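Local coordinates for protein rhamnosidase B (Bacillus sp., PDB 2OKX) that releases terminal alpha-L-rhamnose from glycosides by hydrolysis, probably with inversion, as a family 78 glycoside hydrolase, at residues T259-R267 and G312-S320; E469-Y480 and S851-C861. All coordinates share one frame; numbering follows the deposited sequence.

Interaction 1 of 2, residues T259-R267 and G312-S320; sequences TLGFPTGVR and GSSHFAIDS. With GOL (glycerol), chain G.
Strands 256-262 and 314-320 pair antiparallel inside the five-stranded sheet of domain D2, and Thr259-Asp319 and Gly261-Ala317 form its hydrogen-bonded pairs here. Each is closed by two backbone bonds; Gly261 N reaches Ala317 O at 2.7 Å. Between them, the non-hydrogen-bonded pair Leu260-Ile318 sets its side chains side by side, CD2 of Leu260 lying 3.9 Å from CG1 of Ile318. The aromatic pair Phe262 and Phe316 also run alongside each other: their planes are nearly parallel (22°) but slid apart, CE1 of Phe262 approaching CD2 of Phe316 at 3.7 Å, while Val266 CG2 sits over the centre of one Phe262 face. Past Phe262 the chain leaves the strand in a type I turn to Gly265, and the Pro263 ring lies across the CB of His315. The His315 imidazole lies beside Thr264, with CD2 4.0 Å from its CG2; its nitrogens, ND1 and NE2, bond to Asn396 and Asp483. Beyond the last bridge, a water accepts from Thr264 N and donates to Gly265 O and to His315 O (2.7 Å from the last). A glycerol, probably from the crystallisation liquor, lies nearby, and its O3 donates to Gly265 O. Arg267, extended from CG to NE, also forms a salt bridge to Asp309. Its NE points almost straight (170°) at Ser314 OG, 3.0 Å away and in the guanidinium plane.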
loop_
_atom_site.group_PDB
_atom_site.type_symbol
_atom_site.label_atom_id
_atom_site.label_comp_id
_atom_site.label_asym_id
_atom_site.label_seq_id
_atom_site.Cartn_x
_atom_site.Cartn_y
_atom_site.Cartn_z
ATOM N N THR A 259 -4.541 -10.575 33.162
ATOM C CA THR A 259 -3.533 -9.972 32.307
ATOM C C THR A 259 -4.182 -9.098 31.248
ATOM O O THR A 259 -5.049 -9.552 30.499
ATOM C CB THR A 259 -2.672 -11.044 31.603
ATOM O OG1 THR A 259 -2.051 -11.885 32.584
ATOM C CG2 THR A 259 -1.582 -10.383 30.760
ATOM N N LEU A 260 -3.775 -7.834 31.201
ATOM C CA LEU A 260 -4.301 -6.912 30.205
ATOM C C LEU A 260 -3.287 -6.924 29.076
ATOM O O LEU A 260 -2.091 -6.757 29.315
ATOM C CB LEU A 260 -4.419 -5.494 30.767
ATOM C CG LEU A 260 -5.275 -5.295 32.021
ATOM C CD1 LEU A 260 -5.291 -3.810 32.377
ATOM C CD2 LEU A 260 -6.695 -5.804 31.779
ATOM N N GLY A 261 -3.764 -7.137 27.854
ATOM C CA GLY A 261 -2.871 -7.174 26.712
ATOM C C GLY A 261 -3.152 -6.075 25.709
ATOM O O GLY A 261 -4.305 -5.744 25.433
ATOM N N PHE A 262 -2.084 -5.506 25.164
ATOM C CA PHE A 262 -2.197 -4.445 24.177
ATOM C C PHE A 262 -1.319 -4.813 22.987
ATOM O O PHE A 262 -0.147 -4.436 22.919
ATOM C CB PHE A 262 -1.758 -3.118 24.799
ATOM C CG PHE A 262 -2.679 -2.637 25.886
ATOM C CD1 PHE A 262 -3.838 -1.937 25.571
ATOM C CD2 PHE A 262 -2.417 -2.936 27.218
ATOM C CE1 PHE A 262 -4.731 -1.537 26.573
ATOM C CE2 PHE A 262 -3.301 -2.545 28.229
ATOM C CZ PHE A 262 -4.460 -1.845 27.903
ATOM N N PRO A 263 -1.884 -5.575 22.035
ATOM C CA PRO A 263 -1.189 -6.027 20.828
ATOM C C PRO A 263 -0.436 -4.907 20.123
ATOM O O PRO A 263 0.656 -5.121 19.594
ATOM C CB PRO A 263 -2.321 -6.581 19.970
ATOM C CG PRO A 263 -3.272 -7.111 20.992
ATOM C CD PRO A 263 -3.296 -5.994 22.005
ATOM N N THR A 264 -1.026 -3.718 20.117
ATOM C CA THR A 264 -0.413 -2.572 19.463
ATOM C C THR A 264 0.013 -1.482 20.440
ATOM O O THR A 264 0.288 -0.352 20.038
ATOM C CB THR A 264 -1.364 -1.983 18.395
ATOM O OG1 THR A 264 -2.663 -1.759 18.959
ATOM C CG2 THR A 264 -1.497 -2.945 17.234
ATOM N N GLY A 265 0.065 -1.834 21.723
ATOM C CA GLY A 265 0.485 -0.890 22.749
ATOM C C GLY A 265 -0.588 0.042 23.280
ATOM O O GLY A 265 -1.729 0.029 22.815
ATOM N N VAL A 266 -0.213 0.857 24.262
ATOM C CA VAL A 266 -1.121 1.825 24.871
ATOM C C VAL A 266 -0.933 3.184 24.200
ATOM O O VAL A 266 0.140 3.780 24.285
ATOM C CB VAL A 266 -0.840 1.976 26.380
ATOM C CG1 VAL A 266 -1.788 2.995 26.984
ATOM C CG2 VAL A 266 -0.991 0.630 27.075
ATOM N N ARG A 267 -1.984 3.667 23.545
ATOM C CA ARG A 267 -1.951 4.948 22.840
ATOM C C ARG A 267 -1.604 6.140 23.710
ATOM O O ARG A 267 -0.821 7.001 23.306
ATOM C CB ARG A 267 -3.301 5.224 22.174
ATOM C CG ARG A 267 -3.464 4.565 20.838
ATOM C CD ARG A 267 -4.801 4.885 20.208
ATOM N NE ARG A 267 -4.845 4.350 18.853
ATOM C CZ ARG A 267 -4.200 4.882 17.822
ATOM N NH1 ARG A 267 -3.466 5.975 17.981
ATOM N NH2 ARG A 267 -4.269 4.305 16.634
ATOM N N GLY A 312 -7.320 2.971 11.473
ATOM C CA GLY A 312 -6.940 1.581 11.649
ATOM C C GLY A 312 -7.423 1.117 13.010
ATOM O O GLY A 312 -7.838 1.932 13.832
ATOM N N SER A 313 -7.356 -0.183 13.261
ATOM C CA SER A 313 -7.824 -0.733 14.525
ATOM C C SER A 313 -6.853 -0.619 15.693
ATOM O O SER A 313 -5.638 -0.732 15.525
ATOM C CB SER A 313 -8.195 -2.209 14.341
ATOM O OG SER A 313 -9.218 -2.361 13.377
ATOM N N SER A 314 -7.415 -0.378 16.875
ATOM C CA SER A 314 -6.654 -0.317 18.120
ATOM C C SER A 314 -7.060 -1.635 18.779
ATOM O O SER A 314 -8.202 -2.071 18.627
ATOM C CB SER A 314 -7.093 0.879 18.970
ATOM O OG SER A 314 -6.770 2.103 18.320
ATOM N N HIS A 315 -6.138 -2.275 19.489
ATOM C CA HIS A 315 -6.423 -3.570 20.095
ATOM C C HIS A 315 -6.383 -3.623 21.612
ATOM O O HIS A 315 -5.540 -2.996 22.247
ATOM C CB HIS A 315 -5.465 -4.606 19.508
ATOM C CG HIS A 315 -5.689 -4.856 18.051
ATOM N ND1 HIS A 315 -6.545 -5.831 17.589
ATOM C CD2 HIS A 315 -5.243 -4.197 16.956
ATOM C CE1 HIS A 315 -6.620 -5.761 16.272
ATOM N NE2 HIS A 315 -5.842 -4.777 15.863
ATOM N N PHE A 316 -7.302 -4.403 22.177
ATOM C CA PHE A 316 -7.424 -4.575 23.622
ATOM C C PHE A 316 -7.747 -6.041 23.910
ATOM O O PHE A 316 -8.664 -6.604 23.312
ATOM C CB PHE A 316 -8.564 -3.697 24.144
ATOM C CG PHE A 316 -8.708 -3.705 25.642
ATOM C CD1 PHE A 316 -9.954 -3.517 26.231
ATOM C CD2 PHE A 316 -7.597 -3.864 26.463
ATOM C CE1 PHE A 316 -10.090 -3.485 27.619
ATOM C CE2 PHE A 316 -7.723 -3.834 27.850
ATOM C CZ PHE A 316 -8.973 -3.643 28.427
ATOM N N ALA A 317 -6.999 -6.661 24.816
ATOM C CA ALA A 317 -7.243 -8.058 25.152
ATOM C C ALA A 317 -7.098 -8.300 26.645
ATOM O O ALA A 317 -6.401 -7.563 27.338
ATOM C CB ALA A 317 -6.281 -8.968 24.385
ATOM N N ILE A 318 -7.761 -9.343 27.131
ATOM C CA ILE A 318 -7.703 -9.696 28.540
ATOM C C ILE A 318 -7.744 -11.211 28.685
ATOM O O ILE A 318 -8.477 -11.889 27.966
ATOM C CB ILE A 318 -8.903 -9.117 29.322
ATOM C CG1 ILE A 318 -8.976 -7.600 29.137
ATOM C CG2 ILE A 318 -8.762 -9.457 30.800
ATOM C CD1 ILE A 318 -10.195 -6.962 29.790
ATOM N N ASP A 319 -6.954 -11.739 29.609
ATOM C CA ASP A 319 -6.941 -13.175 29.853
ATOM C C ASP A 319 -6.685 -13.446 31.329
ATOM O O ASP A 319 -6.030 -12.657 32.010
ATOM C CB ASP A 319 -5.872 -13.865 29.002
ATOM C CG ASP A 319 -5.997 -15.376 29.027
ATOM O OD1 ASP A 319 -5.264 -16.026 29.801
ATOM O OD2 ASP A 319 -6.841 -15.911 28.277
ATOM N N SER A 320 -7.212 -14.563 31.819
ATOM C CA SER A 320 -7.048 -14.937 33.219
ATOM C C SER A 320 -7.474 -16.379 33.462
ATOM O O SER A 320 -8.290 -16.928 32.722
ATOM C CB SER A 320 -7.885 -14.018 34.111
ATOM O OG SER A 320 -7.783 -14.406 35.470
HETATM C C1 GOL G . -6.934 0.128 23.712
HETATM O O1 GOL G . -7.374 -1.044 23.338
HETATM C C2 GOL G . -5.513 0.326 23.188
HETATM O O2 GOL G . -5.500 0.237 21.758
HETATM C C3 GOL G . -4.998 1.689 23.626
HETATM O O3 GOL G . -3.678 1.862 23.130
HETATM O O HOH W 1 -3.834 -13.874 33.461
HETATM O O HOH W 2 -3.004 -2.413 21.699
#

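Interaction 2 of 2, residues E469-Y480 and S851-C861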
loop_
_atom_site.group_PDB
_atom_site.type_symbol
_atom_site.label_atom_id
_atom_site.label_comp_id
_atom_site.label_asym_id
_atom_site.label_seq_id
_atom_site.Cartn_x
_atom_site.Cartn_y
_atom_site.Cartn_z
ATOM N N GLU A 469 4.778 -10.835 6.439
ATOM C CA GLU A 469 5.832 -10.823 5.426
ATOM C C GLU A 469 7.121 -11.491 5.874
ATOM O O GLU A 469 7.866 -12.028 5.053
ATOM C CB GLU A 469 6.214 -9.388 5.065
ATOM C CG GLU A 469 5.108 -8.483 4.615
ATOM C CD GLU A 469 5.659 -7.152 4.146
ATOM O OE1 GLU A 469 6.237 -6.417 4.972
ATOM O OE2 GLU A 469 5.523 -6.847 2.945
ATOM N N TYR A 470 7.382 -11.434 7.174
ATOM C CA TYR A 470 8.627 -11.944 7.714
ATOM C C TYR A 470 8.552 -12.701 9.033
ATOM O O TYR A 470 7.833 -12.316 9.951
ATOM C CB TYR A 470 9.592 -10.756 7.878
ATOM C CG TYR A 470 10.977 -11.117 8.360
ATOM C CD1 TYR A 470 11.288 -11.141 9.722
ATOM C CD2 TYR A 470 11.975 -11.468 7.451
ATOM C CE1 TYR A 470 12.561 -11.510 10.164
ATOM C CE2 TYR A 470 13.241 -11.838 7.881
ATOM C CZ TYR A 470 13.531 -11.858 9.233
ATOM O OH TYR A 470 14.792 -12.229 9.642
ATOM N N MET A 471 9.314 -13.783 9.106
ATOM C CA MET A 471 9.431 -14.575 10.316
ATOM C C MET A 471 10.715 -15.383 10.213
ATOM O O MET A 471 11.131 -15.778 9.117
ATOM C CB MET A 471 8.189 -15.459 10.554
ATOM C CG MET A 471 7.785 -16.418 9.471
ATOM S SD MET A 471 6.059 -16.993 9.743
ATOM C CE MET A 471 6.212 -17.840 11.320
ATOM N N ARG A 472 11.369 -15.583 11.351
ATOM C CA ARG A 472 12.628 -16.310 11.376
ATOM C C ARG A 472 12.957 -16.857 12.759
ATOM O O ARG A 472 12.957 -16.120 13.741
ATOM C CB ARG A 472 13.772 -15.389 10.930
ATOM C CG ARG A 472 15.159 -16.033 10.992
ATOM C CD ARG A 472 16.278 -15.001 10.801
ATOM N NE ARG A 472 17.607 -15.610 10.874
ATOM C CZ ARG A 472 18.164 -16.321 9.899
ATOM N NH1 ARG A 472 17.516 -16.517 8.754
ATOM N NH2 ARG A 472 19.366 -16.857 10.075
ATOM N N GLU A 473 13.222 -18.156 12.815
ATOM C CA GLU A 473 13.610 -18.833 14.046
ATOM C C GLU A 473 12.878 -18.421 15.328
ATOM O O GLU A 473 13.507 -18.034 16.313
ATOM C CB GLU A 473 15.125 -18.674 14.228
ATOM C CG GLU A 473 15.915 -19.300 13.078
ATOM C CD GLU A 473 17.414 -19.083 13.166
ATOM O OE1 GLU A 473 18.147 -19.747 12.403
ATOM O OE2 GLU A 473 17.862 -18.254 13.980
ATOM N N GLY A 474 11.553 -18.513 15.319
ATOM C CA GLY A 474 10.792 -18.168 16.507
ATOM C C GLY A 474 10.300 -16.737 16.558
ATOM O O GLY A 474 9.475 -16.392 17.401
ATOM N N TYR A 475 10.812 -15.892 15.671
ATOM C CA TYR A 475 10.385 -14.499 15.636
ATOM C C TYR A 475 9.433 -14.255 14.481
ATOM O O TYR A 475 9.732 -14.595 13.337
ATOM C CB TYR A 475 11.588 -13.560 15.501
ATOM C CG TYR A 475 11.215 -12.127 15.159
ATOM C CD1 TYR A 475 11.452 -11.607 13.884
ATOM C CD2 TYR A 475 10.632 -11.289 16.113
ATOM C CE1 TYR A 475 11.124 -10.291 13.568
ATOM C CE2 TYR A 475 10.298 -9.966 15.809
ATOM C CZ TYR A 475 10.549 -9.474 14.536
ATOM O OH TYR A 475 10.246 -8.165 14.236
ATOM N N THR A 476 8.281 -13.675 14.791
ATOM C CA THR A 476 7.288 -13.344 13.780
ATOM C C THR A 476 7.173 -11.828 13.761
ATOM O O THR A 476 6.929 -11.221 14.800
ATOM C CB THR A 476 5.890 -13.938 14.126
ATOM O OG1 THR A 476 5.930 -15.369 14.031
ATOM C CG2 THR A 476 4.832 -13.405 13.168
ATOM N N GLN A 477 7.381 -11.198 12.606
ATOM C CA GLN A 477 7.237 -9.747 12.556
ATOM C C GLN A 477 5.763 -9.481 12.289
ATOM O O GLN A 477 5.298 -9.600 11.154
ATOM C CB GLN A 477 8.083 -9.118 11.437
ATOM C CG GLN A 477 8.043 -7.596 11.470
ATOM C CD GLN A 477 8.889 -6.937 10.392
ATOM O OE1 GLN A 477 9.910 -7.478 9.966
ATOM N NE2 GLN A 477 8.478 -5.746 9.970
ATOM N N HIS A 478 5.017 -9.141 13.336
ATOM C CA HIS A 478 3.596 -8.871 13.163
ATOM C C HIS A 478 3.370 -7.562 12.430
ATOM O O HIS A 478 4.157 -6.626 12.560
ATOM C CB HIS A 478 2.886 -8.869 14.519
ATOM C CG HIS A 478 2.767 -10.234 15.117
ATOM N ND1 HIS A 478 3.504 -10.638 16.207
ATOM C CD2 HIS A 478 2.043 -11.309 14.732
ATOM C CE1 HIS A 478 3.239 -11.907 16.468
ATOM N NE2 HIS A 478 2.357 -12.336 15.586
ATOM N N THR A 479 2.294 -7.511 11.651
ATOM C CA THR A 479 1.976 -6.325 10.877
ATOM C C THR A 479 1.250 -5.265 11.709
ATOM O O THR A 479 0.123 -4.885 11.397
ATOM C CB THR A 479 1.123 -6.699 9.635
ATOM O OG1 THR A 479 -0.095 -7.326 10.050
ATOM C CG2 THR A 479 1.883 -7.677 8.746
ATOM N N TYR A 480 1.904 -4.791 12.770
ATOM C CA TYR A 480 1.318 -3.763 13.635
ATOM C C TYR A 480 0.847 -2.622 12.746
ATOM O O TYR A 480 1.609 -2.126 11.914
ATOM C CB TYR A 480 2.356 -3.230 14.628
ATOM C CG TYR A 480 3.004 -4.296 15.479
ATOM C CD1 TYR A 480 2.274 -4.991 16.446
ATOM C CD2 TYR A 480 4.345 -4.624 15.302
ATOM C CE1 TYR A 480 2.869 -5.990 17.216
ATOM C CE2 TYR A 480 4.947 -5.617 16.060
ATOM C CZ TYR A 480 4.207 -6.297 17.014
ATOM O OH TYR A 480 4.816 -7.286 17.754
ATOM N N SER A 851 7.748 0.175 13.939
ATOM C CA SER A 851 7.242 -0.045 15.295
ATOM C C SER A 851 8.288 -0.410 16.342
ATOM O O SER A 851 8.114 -0.114 17.529
ATOM C CB SER A 851 6.155 -1.125 15.277
ATOM O OG SER A 851 5.042 -0.706 14.509
ATOM N N ASN A 852 9.362 -1.062 15.907
ATOM C CA ASN A 852 10.440 -1.469 16.803
ATOM C C ASN A 852 11.768 -1.246 16.086
ATOM O O ASN A 852 11.957 -1.704 14.958
ATOM C CB ASN A 852 10.284 -2.947 17.181
ATOM C CG ASN A 852 11.298 -3.400 18.220
ATOM O OD1 ASN A 852 12.508 -3.270 18.026
ATOM N ND2 ASN A 852 10.806 -3.941 19.331
ATOM N N PRO A 853 12.710 -0.541 16.737
ATOM C CA PRO A 853 14.026 -0.248 16.162
ATOM C C PRO A 853 14.864 -1.472 15.795
ATOM O O PRO A 853 15.846 -1.358 15.059
ATOM C CB PRO A 853 14.686 0.605 17.244
ATOM C CG PRO A 853 14.101 0.041 18.504
ATOM C CD PRO A 853 12.640 -0.081 18.135
ATOM N N ASP A 854 14.481 -2.639 16.308
ATOM C CA ASP A 854 15.211 -3.869 16.014
ATOM C C ASP A 854 14.729 -4.500 14.711
ATOM O O ASP A 854 15.369 -5.407 14.178
ATOM C CB ASP A 854 15.053 -4.878 17.156
ATOM C CG ASP A 854 15.690 -4.404 18.451
ATOM O OD1 ASP A 854 16.910 -4.130 18.457
ATOM O OD2 ASP A 854 14.971 -4.307 19.467
ATOM N N MET A 855 13.597 -4.025 14.203
ATOM C CA MET A 855 13.050 -4.564 12.964
ATOM C C MET A 855 13.985 -4.265 11.805
ATOM O O MET A 855 14.575 -3.185 11.737
ATOM C CB MET A 855 11.683 -3.949 12.663
ATOM C CG MET A 855 10.629 -4.212 13.712
ATOM S SD MET A 855 9.093 -3.408 13.270
ATOM C CE MET A 855 7.890 -4.467 14.142
ATOM N N LEU A 856 14.113 -5.220 10.892
ATOM C CA LEU A 856 14.969 -5.031 9.730
ATOM C C LEU A 856 14.412 -3.883 8.893
ATOM O O LEU A 856 15.164 -3.087 8.326
ATOM C CB LEU A 856 15.014 -6.319 8.893
ATOM C CG LEU A 856 15.683 -7.524 9.565
ATOM C CD1 LEU A 856 15.417 -8.803 8.767
ATOM C CD2 LEU A 856 17.180 -7.259 9.684
ATOM N N THR A 857 13.086 -3.802 8.841
ATOM C CA THR A 857 12.379 -2.791 8.061
ATOM C C THR A 857 10.894 -2.934 8.393
ATOM O O THR A 857 10.494 -3.924 9.011
ATOM C CB THR A 857 12.578 -3.053 6.544
ATOM O OG1 THR A 857 11.858 -2.083 5.772
ATOM C CG2 THR A 857 12.077 -4.448 6.187
ATOM N N ARG A 858 10.077 -1.959 8.006
ATOM C CA ARG A 858 8.639 -2.073 8.259
ATOM C C ARG A 858 8.108 -2.978 7.150
ATOM O O ARG A 858 7.835 -4.160 7.367
ATOM C CB ARG A 858 7.945 -0.709 8.183
ATOM C CG ARG A 858 6.426 -0.819 8.367
ATOM C CD ARG A 858 5.676 0.467 8.032
ATOM N NE ARG A 858 5.842 0.880 6.638
ATOM C CZ ARG A 858 4.875 1.429 5.906
ATOM N NH1 ARG A 858 3.669 1.622 6.432
ATOM N NH2 ARG A 858 5.116 1.807 4.653
ATOM N N SER A 859 7.980 -2.411 5.955
ATOM C CA SER A 859 7.524 -3.154 4.788
ATOM C C SER A 859 8.711 -3.888 4.162
ATOM O O SER A 859 9.796 -3.317 4.005
ATOM C CB SER A 859 6.929 -2.197 3.762
ATOM O OG SER A 859 6.843 -2.813 2.489
ATOM N N HIS A 860 8.507 -5.154 3.808
ATOM C CA HIS A 860 9.566 -5.948 3.198
ATOM C C HIS A 860 9.469 -5.950 1.679
ATOM O O HIS A 860 10.268 -6.598 1.004
ATOM C CB HIS A 860 9.511 -7.389 3.719
ATOM C CG HIS A 860 9.976 -7.533 5.133
ATOM N ND1 HIS A 860 11.136 -8.196 5.471
ATOM C CD2 HIS A 860 9.464 -7.057 6.293
ATOM C CE1 HIS A 860 11.319 -8.120 6.777
ATOM N NE2 HIS A 860 10.319 -7.433 7.299
ATOM N N CYS A 861 8.496 -5.221 1.143
ATOM C CA CYS A 861 8.295 -5.170 -0.302
ATOM C C CYS A 861 7.893 -3.763 -0.749
ATOM O O CYS A 861 6.712 -3.428 -0.760
ATOM C CB CYS A 861 7.208 -6.182 -0.702
ATOM S SG CYS A 861 6.884 -6.330 -2.488
HETATM O O HOH W 3 6.229 -6.513 7.684
HETATM O O HOH W 4 5.002 -4.553 1.836
HETATM O O HOH W 5 12.412 -7.451 11.051
#
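A histidine ring pressed on both faces and bonded through its edge is the striking feature here. CB of Tyr470 sits over one face of His860, offset toward the rim, 3.6 Å from the ring centroid in a CH-pi contact, with CG of Tyr470 close to CE1; Thr857 CG2 lies over the centre of the opposite face. The Tyr470 ring, its CG anti to the backbone N (chi1 -177°), runs nearly parallel to the imidazole but is slid aside, and its phenol end meets Leu856 CD1. In the ring plane, His860 NE2 donates to Gln477 OE1 at 2.7 Å, approaching that oxygen from above the amide plane. The same amide donates from NE2 to Thr857 O (2.9 Å), so both of its ends are engaged and its rotation is fixed. A water adds a second donor to Gln477 OE1 and accepts from Leu856 N. Glu469 reaches the loop backbone instead: its OE1 accepts from His860 N at 2.8 Å, met from above the carboxylate plane. Two further waters donate to the carboxylate, one to each oxygen, and the first also donates to Arg858 O. Farther along, Met855 brings CE to the edge of the Tyr480 ring, 3.7 Å from CE2, while Tyr480 OH bonds to Glu287. The contact thus joins the hairpin of strands 462-472 and 475-477, in the concanavalin-like domain, to the loop between helices 817-833 and 868-876 of the six-hairpin catalytic domain, where Trp840 packs edge-to-face with His860 and helix 544-559 lies against Cys861.

From the N terminus, interaction 1 comes first: it closes a loop of 44 intervening residues, rich in strand, wholly within domain D2. Interaction 2 opens only afterwards and spans 370 residues, 164 of them helical, bringing the concanavalin-like domain against the catalytic domain. The two are therefore in series, neither nesting nor crossing, with centres about 19 Å apart. They nevertheless touch, since Pro263 O packs against Tyr480 CE1 at 3.4 Å. Through that touch, D2 adjoins the segment 469-480 that meets the loop of the helical domain.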